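Local coordinates for putative branched-chain amino acid ABC transporter, periplasmic branched-chain amino acid-binding protein (Pseudomonas protegens Pf-5, PDB 4RU0) that probably binds a branched-chain amino acid or related small solute in the periplasm and delivers it to an ABC transporter, at residues A[336-348]-A[357-371]. Numbering follows the deposited sequence.
Sequences VAVEAIRTAQGKF and EGRWGLEHLNIDDAR
With CG anti to the backbone N (chi1 -172°), Trp360 swings its indole out toward helix 336-348, and Lys347, whose CG is likewise anti to its N (chi1 -174°), runs an extended chain across it. Lys347 CD lies over one indole face, 3.9 Å from the centroid of the six-membered ring of Trp360. His364 takes the opposite face, its ring held there by a hydrogen bond of 2.8 Å from His364 ND1 to Trp360 O, one turn back. The indole fits as a knob into the hole formed by Thr343, Ala344, Lys347 and Phe348; the Phe348 ring and the five-membered ring of Trp360 form an offset edge-to-face pair, planes 81° apart. Over a face of Phe348 lies the aliphatic part of Glu357, with Glu357 CG 3.6 Å from the ring centroid, while its carboxylate accepts a hydrogen bond from the backbone N of Asn354.

Helices 336-348 and 357-363, consecutive in a lobe of the periplasmic binding protein fold, touch at a glycine: Gly361 CA approaches Ala340 O to 3.5 Å in a CA-H...O contact, and the axes pass only 7.4 Å apart. Beyond helix 357-363 the chain continues past the side of helix 336-348. Leu365 CD2 lies against Thr343 OG1 and the Glu339 backbone, and a water links Thr343 OG1 to Asn366 N. Ile367, on a short strand paired with strand 384-385, rests its CD1 on Glu339 CG. Past it, Arg371 reaches back to form a salt bridge with the Glu339 carboxylate, although the position of Glu339 OE1 is less sure.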
ATOM      1  N   VAL A 336      -6.338  -1.682   9.500  1.00 46.16           N
ATOM      2  CA  VAL A 336      -6.385  -0.226   9.458  1.00 43.95           C
ATOM      3  C   VAL A 336      -7.818   0.266   9.625  1.00 42.17           C
ATOM      4  O   VAL A 336      -8.092   1.161  10.422  1.00 45.39           O
ATOM      5  CB  VAL A 336      -5.795   0.313   8.145  1.00 40.39           C
ATOM      6  CG1 VAL A 336      -6.126   1.786   7.961  1.00 38.90           C
ATOM      7  CG2 VAL A 336      -4.298   0.103   8.128  1.00 49.28           C
ATOM      8  N   ALA A 337      -8.727  -0.344   8.878  1.00 42.34           N
ATOM      9  CA  ALA A 337     -10.134  -0.003   8.966  1.00 42.48           C
ATOM     10  C   ALA A 337     -10.682  -0.328  10.353  1.00 44.30           C
ATOM     11  O   ALA A 337     -11.388   0.485  10.953  1.00 44.30           O
ATOM     12  CB  ALA A 337     -10.918  -0.734   7.892  1.00 42.53           C
ATOM     13  N   VAL A 338     -10.338  -1.510  10.860  1.00 45.99           N
ATOM     14  CA  VAL A 338     -10.779  -1.955  12.183  1.00 48.05           C
ATOM     15  C   VAL A 338     -10.341  -0.994  13.289  1.00 48.02           C
ATOM     16  O   VAL A 338     -11.139  -0.636  14.155  1.00 60.57           O
ATOM     17  CB  VAL A 338     -10.255  -3.373  12.498  1.00 49.93           C
ATOM     18  CG1 VAL A 338     -10.420  -3.695  13.973  1.00 52.11           C
ATOM     19  CG2 VAL A 338     -10.973  -4.404  11.646  1.00 50.54           C
ATOM     20  N   GLU A 339      -9.084  -0.565  13.250  1.00 47.10           N
ATOM     21  CA  GLU A 339      -8.581   0.389  14.235  1.00 47.03           C
ATOM     22  C   GLU A 339      -9.228   1.763  14.077  1.00 45.62           C
ATOM     23  O   GLU A 339      -9.452   2.470  15.061  1.00 46.21           O
ATOM     24  CB  GLU A 339      -7.060   0.513  14.136  1.00 46.38           C
ATOM     25  CG  GLU A 339      -6.317  -0.724  14.605  1.00 48.12           C
ATOM     26  CD  GLU A 339      -6.642  -1.092  16.046  1.00 57.19           C
ATOM     27  OE1 GLU A 339      -7.038  -2.255  16.280  1.00 52.16           O
ATOM     28  OE2 GLU A 339      -6.502  -0.225  16.939  1.00 50.47           O
ATOM     29  N   ALA A 340      -9.515   2.140  12.833  1.00 51.97           N
ATOM     30  CA  ALA A 340     -10.191   3.401  12.557  1.00 42.77           C
ATOM     31  C   ALA A 340     -11.578   3.395  13.183  1.00 43.89           C
ATOM     32  O   ALA A 340     -11.986   4.360  13.830  1.00 43.97           O
ATOM     33  CB  ALA A 340     -10.284   3.645  11.056  1.00 41.07           C
ATOM     34  N   ILE A 341     -12.293   2.294  12.978  1.00 44.96           N
ATOM     35  CA  ILE A 341     -13.608   2.105  13.567  1.00 53.02           C
ATOM     36  C   ILE A 341     -13.518   2.139  15.088  1.00 55.52           C
ATOM     37  O   ILE A 341     -14.255   2.875  15.747  1.00 48.42           O
ATOM     38  CB  ILE A 341     -14.236   0.775  13.112  1.00 54.79           C
ATOM     39  CG1 ILE A 341     -14.569   0.835  11.621  1.00 45.94           C
ATOM     40  CG2 ILE A 341     -15.480   0.464  13.936  1.00 49.31           C
ATOM     41  CD1 ILE A 341     -14.903  -0.504  11.017  1.00 46.86           C
ATOM     42  N   ARG A 342     -12.593   1.348  15.628  1.00 49.07           N
ATOM     43  CA  ARG A 342     -12.349   1.291  17.064  1.00 50.83           C
ATOM     44  C   ARG A 342     -12.053   2.675  17.629  1.00 50.01           C
ATOM     45  O   ARG A 342     -12.585   3.054  18.669  1.00 63.18           O
ATOM     46  CB  ARG A 342     -11.192   0.334  17.365  1.00 51.80           C
ATOM     47  CG  ARG A 342     -10.751   0.313  18.821  1.00 56.18           C
ATOM     48  CD  ARG A 342      -9.745  -0.801  19.090  1.00 54.94           C
ATOM     49  NE  ARG A 342     -10.340  -2.127  18.947  1.00 56.59           N
ATOM     50  CZ  ARG A 342     -10.034  -2.987  17.981  1.00 56.24           C
ATOM     51  NH1 ARG A 342      -9.135  -2.664  17.068  1.00 75.02           N
ATOM     52  NH2 ARG A 342     -10.625  -4.171  17.928  1.00 57.97           N
ATOM     53  N   THR A 343     -11.215   3.431  16.929  1.00 48.18           N
ATOM     54  CA  THR A 343     -10.845   4.774  17.362  1.00 47.53           C
ATOM     55  C   THR A 343     -12.064   5.686  17.466  1.00 61.69           C
ATOM     56  O   THR A 343     -12.182   6.475  18.403  1.00 60.54           O
ATOM     57  CB  THR A 343      -9.819   5.412  16.395  1.00 45.56           C
ATOM     58  OG1 THR A 343      -8.722   4.514  16.196  1.00 46.32           O
ATOM     59  CG2 THR A 343      -9.299   6.733  16.944  1.00 45.13           C
ATOM     60  N   ALA A 344     -12.969   5.569  16.499  1.00 46.48           N
ATOM     61  CA  ALA A 344     -14.128   6.449  16.435  1.00 51.70           C
ATOM     62  C   ALA A 344     -15.165   6.083  17.496  1.00 51.99           C
ATOM     63  O   ALA A 344     -15.816   6.960  18.056  1.00 48.50           O
ATOM     64  CB  ALA A 344     -14.751   6.414  15.042  1.00 44.78           C
ATOM     65  N   GLN A 345     -15.301   4.789  17.774  1.00 49.69           N
ATOM     66  CA  GLN A 345     -16.168   4.314  18.851  1.00 54.68           C
ATOM     67  C   GLN A 345     -15.809   4.957  20.188  1.00 60.19           C
ATOM     68  O   GLN A 345     -16.648   5.056  21.079  1.00 70.72           O
ATOM     69  CB  GLN A 345     -16.094   2.792  18.983  1.00 53.61           C
ATOM     70  CG  GLN A 345     -16.831   2.026  17.905  1.00 53.34           C
ATOM     71  CD  GLN A 345     -16.800   0.533  18.149  1.00 55.26           C
ATOM     72  OE1 GLN A 345     -16.368   0.083  19.206  1.00 66.08           O
ATOM     73  NE2 GLN A 345     -17.259  -0.242  17.175  1.00 55.09           N
ATOM     74  N   GLY A 346     -14.561   5.396  20.318  1.00 55.53           N
ATOM     75  CA  GLY A 346     -14.113   6.094  21.507  1.00 53.02           C
ATOM     76  C   GLY A 346     -14.803   7.433  21.685  1.00 58.02           C
ATOM     77  O   GLY A 346     -14.756   8.028  22.762  1.00 63.00           O
ATOM     78  N   LYS A 347     -15.449   7.913  20.628  1.00 58.83           N
ATOM     79  CA  LYS A 347     -16.177   9.174  20.702  1.00 58.44           C
ATOM     80  C   LYS A 347     -17.645   9.003  20.299  1.00 59.72           C
ATOM     81  O   LYS A 347     -18.459   9.907  20.478  1.00 64.45           O
ATOM     82  CB  LYS A 347     -15.499  10.238  19.824  1.00 57.28           C
ATOM     83  CG  LYS A 347     -16.117  11.625  19.962  1.00 58.45           C
ATOM     84  CD  LYS A 347     -15.266  12.732  19.378  1.00 58.39           C
ATOM     85  CE  LYS A 347     -15.963  14.075  19.565  1.00 63.04           C
ATOM     86  NZ  LYS A 347     -15.076  15.234  19.278  1.00 69.33           N
ATOM     87  N   PHE A 348     -17.999   7.836  19.777  1.00 57.24           N
ATOM     88  CA  PHE A 348     -19.364   7.643  19.303  1.00 62.30           C
ATOM     89  C   PHE A 348     -20.041   6.408  19.907  1.00 70.28           C
ATOM     90  O   PHE A 348     -21.201   6.121  19.603  1.00 76.18           O
ATOM     91  CB  PHE A 348     -19.381   7.569  17.772  1.00 58.64           C
ATOM     92  CG  PHE A 348     -18.813   8.796  17.098  1.00 58.68           C
ATOM     93  CD1 PHE A 348     -19.460  10.018  17.186  1.00 47.44           C
ATOM     94  CD2 PHE A 348     -17.635   8.723  16.367  1.00 59.50           C
ATOM     95  CE1 PHE A 348     -18.941  11.143  16.566  1.00 45.75           C
ATOM     96  CE2 PHE A 348     -17.110   9.846  15.748  1.00 44.48           C
ATOM     97  CZ  PHE A 348     -17.765  11.055  15.847  1.00 44.28           C
ATOM     98  N   GLU A 357     -18.227   9.668  10.564  1.00 47.52           N
ATOM     99  CA  GLU A 357     -17.597   9.307  11.823  1.00 48.56           C
ATOM    100  C   GLU A 357     -16.378   8.437  11.550  1.00 48.12           C
ATOM    101  O   GLU A 357     -15.380   8.505  12.267  1.00 48.50           O
ATOM    102  CB  GLU A 357     -18.595   8.586  12.734  1.00 49.98           C
ATOM    103  CG  GLU A 357     -19.727   9.486  13.228  1.00 50.66           C
ATOM    104  CD  GLU A 357     -20.970   8.713  13.638  1.00 51.87           C
ATOM    105  OE1 GLU A 357     -20.947   7.465  13.568  1.00 52.09           O
ATOM    106  OE2 GLU A 357     -21.976   9.354  14.022  1.00 52.43           O
ATOM    107  N   GLY A 358     -16.466   7.626  10.501  1.00 47.40           N
ATOM    108  CA  GLY A 358     -15.353   6.801  10.076  1.00 46.95           C
ATOM    109  C   GLY A 358     -14.189   7.671   9.648  1.00 45.98           C
ATOM    110  O   GLY A 358     -13.025   7.333   9.862  1.00 45.97           O
ATOM    111  N   ARG A 359     -14.517   8.807   9.042  1.00 47.04           N
ATOM    112  CA  ARG A 359     -13.516   9.778   8.626  1.00 46.08           C
ATOM    113  C   ARG A 359     -12.829  10.372   9.852  1.00 45.25           C
ATOM    114  O   ARG A 359     -11.621  10.613   9.845  1.00 44.97           O
ATOM    115  CB  ARG A 359     -14.164  10.875   7.777  1.00 43.79           C
ATOM    116  CG  ARG A 359     -13.206  11.667   6.913  1.00 42.84           C
ATOM    117  CD  ARG A 359     -12.571  12.829   7.658  1.00 43.20           C
ATOM    118  NE  ARG A 359     -13.566  13.660   8.322  1.00 50.65           N
ATOM    119  CZ  ARG A 359     -14.217  14.659   7.737  1.00 49.42           C
ATOM    120  NH1 ARG A 359     -13.978  14.950   6.464  1.00 50.23           N
ATOM    121  NH2 ARG A 359     -15.105  15.365   8.424  1.00 50.02           N
ATOM    122  N   TRP A 360     -13.609  10.603  10.905  1.00 46.33           N
ATOM    123  CA  TRP A 360     -13.075  11.141  12.152  1.00 47.33           C
ATOM    124  C   TRP A 360     -12.112  10.150  12.794  1.00 47.91           C
ATOM    125  O   TRP A 360     -11.081  10.538  13.342  1.00 48.22           O
ATOM    126  CB  TRP A 360     -14.204  11.484  13.133  1.00 48.52           C
ATOM    127  CG  TRP A 360     -13.717  12.225  14.347  1.00 49.62           C
ATOM    128  CD1 TRP A 360     -13.695  13.578  14.523  1.00 49.75           C
ATOM    129  CD2 TRP A 360     -13.157  11.655  15.538  1.00 50.86           C
ATOM    130  NE1 TRP A 360     -13.166  13.886  15.754  1.00 51.01           N
ATOM    131  CE2 TRP A 360     -12.828  12.724  16.397  1.00 51.71           C
ATOM    132  CE3 TRP A 360     -12.907  10.345  15.967  1.00 51.47           C
ATOM    133  CZ2 TRP A 360     -12.258  12.526  17.655  1.00 53.13           C
ATOM    134  CZ3 TRP A 360     -12.339  10.150  17.217  1.00 52.87           C
ATOM    135  CH2 TRP A 360     -12.024  11.236  18.047  1.00 53.69           C
ATOM    136  N   GLY A 361     -12.462   8.870  12.724  1.00 48.15           N
ATOM    137  CA  GLY A 361     -11.636   7.819  13.287  1.00 48.82           C
ATOM    138  C   GLY A 361     -10.299   7.741  12.577  1.00 54.33           C
ATOM    139  O   GLY A 361      -9.245   7.717  13.217  1.00 53.08           O
ATOM    140  N   LEU A 362     -10.349   7.709  11.247  1.00 46.60           N
ATOM    141  CA  LEU A 362      -9.144   7.699  10.429  1.00 45.66           C
ATOM    142  C   LEU A 362      -8.221   8.857  10.775  1.00 45.60           C
ATOM    143  O   LEU A 362      -7.026   8.658  10.966  1.00 45.71           O
ATOM    144  CB  LEU A 362      -9.504   7.745   8.944  1.00 44.40           C
ATOM    145  CG  LEU A 362      -9.993   6.429   8.344  1.00 44.36           C
ATOM    146  CD1 LEU A 362     -10.724   6.683   7.050  1.00 43.39           C
ATOM    147  CD2 LEU A 362      -8.818   5.492   8.118  1.00 44.31           C
ATOM    148  N   GLU A 363      -8.781  10.061  10.880  1.00 45.56           N
ATOM    149  CA  GLU A 363      -7.976  11.257  11.125  1.00 45.57           C
ATOM    150  C   GLU A 363      -7.431  11.306  12.555  1.00 51.49           C
ATOM    151  O   GLU A 363      -6.577  12.134  12.877  1.00 47.14           O
ATOM    152  CB  GLU A 363      -8.787  12.521  10.824  1.00 45.30           C
ATOM    153  CG  GLU A 363      -9.164  12.658   9.349  1.00 46.50           C
ATOM    154  CD  GLU A 363      -9.658  14.044   8.970  1.00 47.23           C
ATOM    155  OE1 GLU A 363     -10.322  14.696   9.798  1.00 49.72           O
ATOM    156  OE2 GLU A 363      -9.383  14.480   7.828  1.00 42.88           O
ATOM    157  N   HIS A 364      -7.911  10.412  13.412  1.00 47.91           N
ATOM    158  CA  HIS A 364      -7.419  10.367  14.782  1.00 49.36           C
ATOM    159  C   HIS A 364      -6.717   9.051  15.091  1.00 52.48           C
ATOM    160  O   HIS A 364      -6.497   8.717  16.251  1.00 54.98           O
ATOM    161  CB  HIS A 364      -8.562  10.606  15.768  1.00 50.53           C
ATOM    162  CG  HIS A 364      -9.017  12.030  15.816  1.00 50.50           C
ATOM    163  ND1 HIS A 364      -9.843  12.579  14.860  1.00 49.49           N
ATOM    164  CD2 HIS A 364      -8.736  13.027  16.688  1.00 51.46           C
ATOM    165  CE1 HIS A 364     -10.061  13.849  15.147  1.00 52.61           C
ATOM    166  NE2 HIS A 364      -9.401  14.146  16.253  1.00 55.41           N
ATOM    167  N   LEU A 365      -6.361   8.312  14.047  1.00 50.52           N
ATOM    168  CA  LEU A 365      -5.604   7.084  14.220  1.00 49.32           C
ATOM    169  C   LEU A 365      -4.285   7.366  14.919  1.00 50.00           C
ATOM    170  O   LEU A 365      -3.550   8.275  14.540  1.00 49.37           O
ATOM    171  CB  LEU A 365      -5.341   6.409  12.877  1.00 48.40           C
ATOM    172  CG  LEU A 365      -6.291   5.286  12.475  1.00 48.10           C
ATOM    173  CD1 LEU A 365      -5.822   4.646  11.176  1.00 47.03           C
ATOM    174  CD2 LEU A 365      -6.384   4.256  13.580  1.00 49.66           C
ATOM    175  N   ASN A 366      -4.002   6.588  15.956  1.00 51.42           N
ATOM    176  CA  ASN A 366      -2.734   6.686  16.664  1.00 52.29           C
ATOM    177  C   ASN A 366      -2.293   5.301  17.102  1.00 53.31           C
ATOM    178  O   ASN A 366      -2.536   4.880  18.232  1.00 57.59           O
ATOM    179  CB  ASN A 366      -2.843   7.625  17.866  1.00 58.80           C
ATOM    180  CG  ASN A 366      -1.486   8.012  18.430  1.00 62.46           C
ATOM    181  OD1 ASN A 366      -0.555   7.205  18.460  1.00 68.91           O
ATOM    182  ND2 ASN A 366      -1.369   9.256  18.884  1.00 60.80           N
ATOM    183  N   ILE A 367      -1.652   4.594  16.180  1.00 52.95           N
ATOM    184  CA  ILE A 367      -1.159   3.249  16.429  1.00 53.44           C
ATOM    185  C   ILE A 367       0.259   3.281  16.986  1.00 54.28           C
ATOM    186  O   ILE A 367       1.197   3.659  16.283  1.00 53.39           O
ATOM    187  CB  ILE A 367      -1.176   2.409  15.147  1.00 52.31           C
ATOM    188  CG1 ILE A 367      -2.564   2.450  14.494  1.00 51.45           C
ATOM    189  CG2 ILE A 367      -0.754   0.988  15.442  1.00 53.46           C
ATOM    190  CD1 ILE A 367      -3.645   1.840  15.337  1.00 52.71           C
ATOM    191  N   ASP A 368       0.399   2.885  18.250  1.00 65.47           N
ATOM    192  CA  ASP A 368       1.695   2.807  18.931  1.00 67.25           C
ATOM    193  C   ASP A 368       2.359   1.453  18.738  1.00 57.89           C
ATOM    194  O   ASP A 368       1.757   0.525  18.205  1.00 57.59           O
ATOM    195  CB  ASP A 368       1.536   3.058  20.437  1.00 71.23           C
ATOM    196  CG  ASP A 368       1.333   4.516  20.769  1.00 73.59           C
ATOM    197  OD1 ASP A 368       1.850   5.374  20.023  1.00 81.76           O
ATOM    198  OD2 ASP A 368       0.662   4.804  21.781  1.00 70.10           O
ATOM    199  N   ASP A 369       3.598   1.338  19.200  1.00 62.73           N
ATOM    200  CA  ASP A 369       4.248   0.036  19.279  1.00 64.50           C
ATOM    201  C   ASP A 369       3.560  -0.825  20.334  1.00 66.73           C
ATOM    202  O   ASP A 369       3.430  -2.042  20.170  1.00 62.57           O
ATOM    203  CB  ASP A 369       5.732   0.186  19.600  1.00 60.79           C
ATOM    204  CG  ASP A 369       6.556   0.514  18.379  1.00 80.75           C
ATOM    205  OD1 ASP A 369       6.209   0.028  17.282  1.00 80.32           O
ATOM    206  OD2 ASP A 369       7.551   1.255  18.520  1.00 82.35           O
ATOM    207  N   ALA A 370       3.120  -0.186  21.415  1.00 63.08           N
ATOM    208  CA  ALA A 370       2.359  -0.870  22.451  1.00 65.47           C
ATOM    209  C   ALA A 370       1.085  -1.453  21.859  1.00 72.96           C
ATOM    210  O   ALA A 370       0.737  -2.611  22.106  1.00 66.14           O
ATOM    211  CB  ALA A 370       2.030   0.082  23.589  1.00 66.76           C
ATOM    212  N   ARG A 371       0.403  -0.638  21.062  1.00 67.10           N
ATOM    213  CA  ARG A 371      -0.839  -1.038  20.423  1.00 61.22           C
ATOM    214  C   ARG A 371      -0.600  -2.152  19.402  1.00 60.61           C
ATOM    215  O   ARG A 371      -1.384  -3.095  19.305  1.00 61.25           O
ATOM    216  CB  ARG A 371      -1.492   0.177  19.765  1.00 60.15           C
ATOM    217  CG  ARG A 371      -2.764  -0.119  19.009  1.00 58.48           C
ATOM    218  CD  ARG A 371      -3.813  -0.731  19.911  1.00 66.88           C
ATOM    219  NE  ARG A 371      -4.804  -1.468  19.137  1.00 65.33           N
ATOM    220  CZ  ARG A 371      -5.831  -2.118  19.666  1.00 60.74           C
ATOM    221  NH1 ARG A 371      -6.011  -2.121  20.979  1.00 74.06           N
ATOM    222  NH2 ARG A 371      -6.677  -2.766  18.879  1.00 60.24           N
TER
HETATM  223  O   HOH W   1      -6.057   5.269  17.373  1.00 47.02           O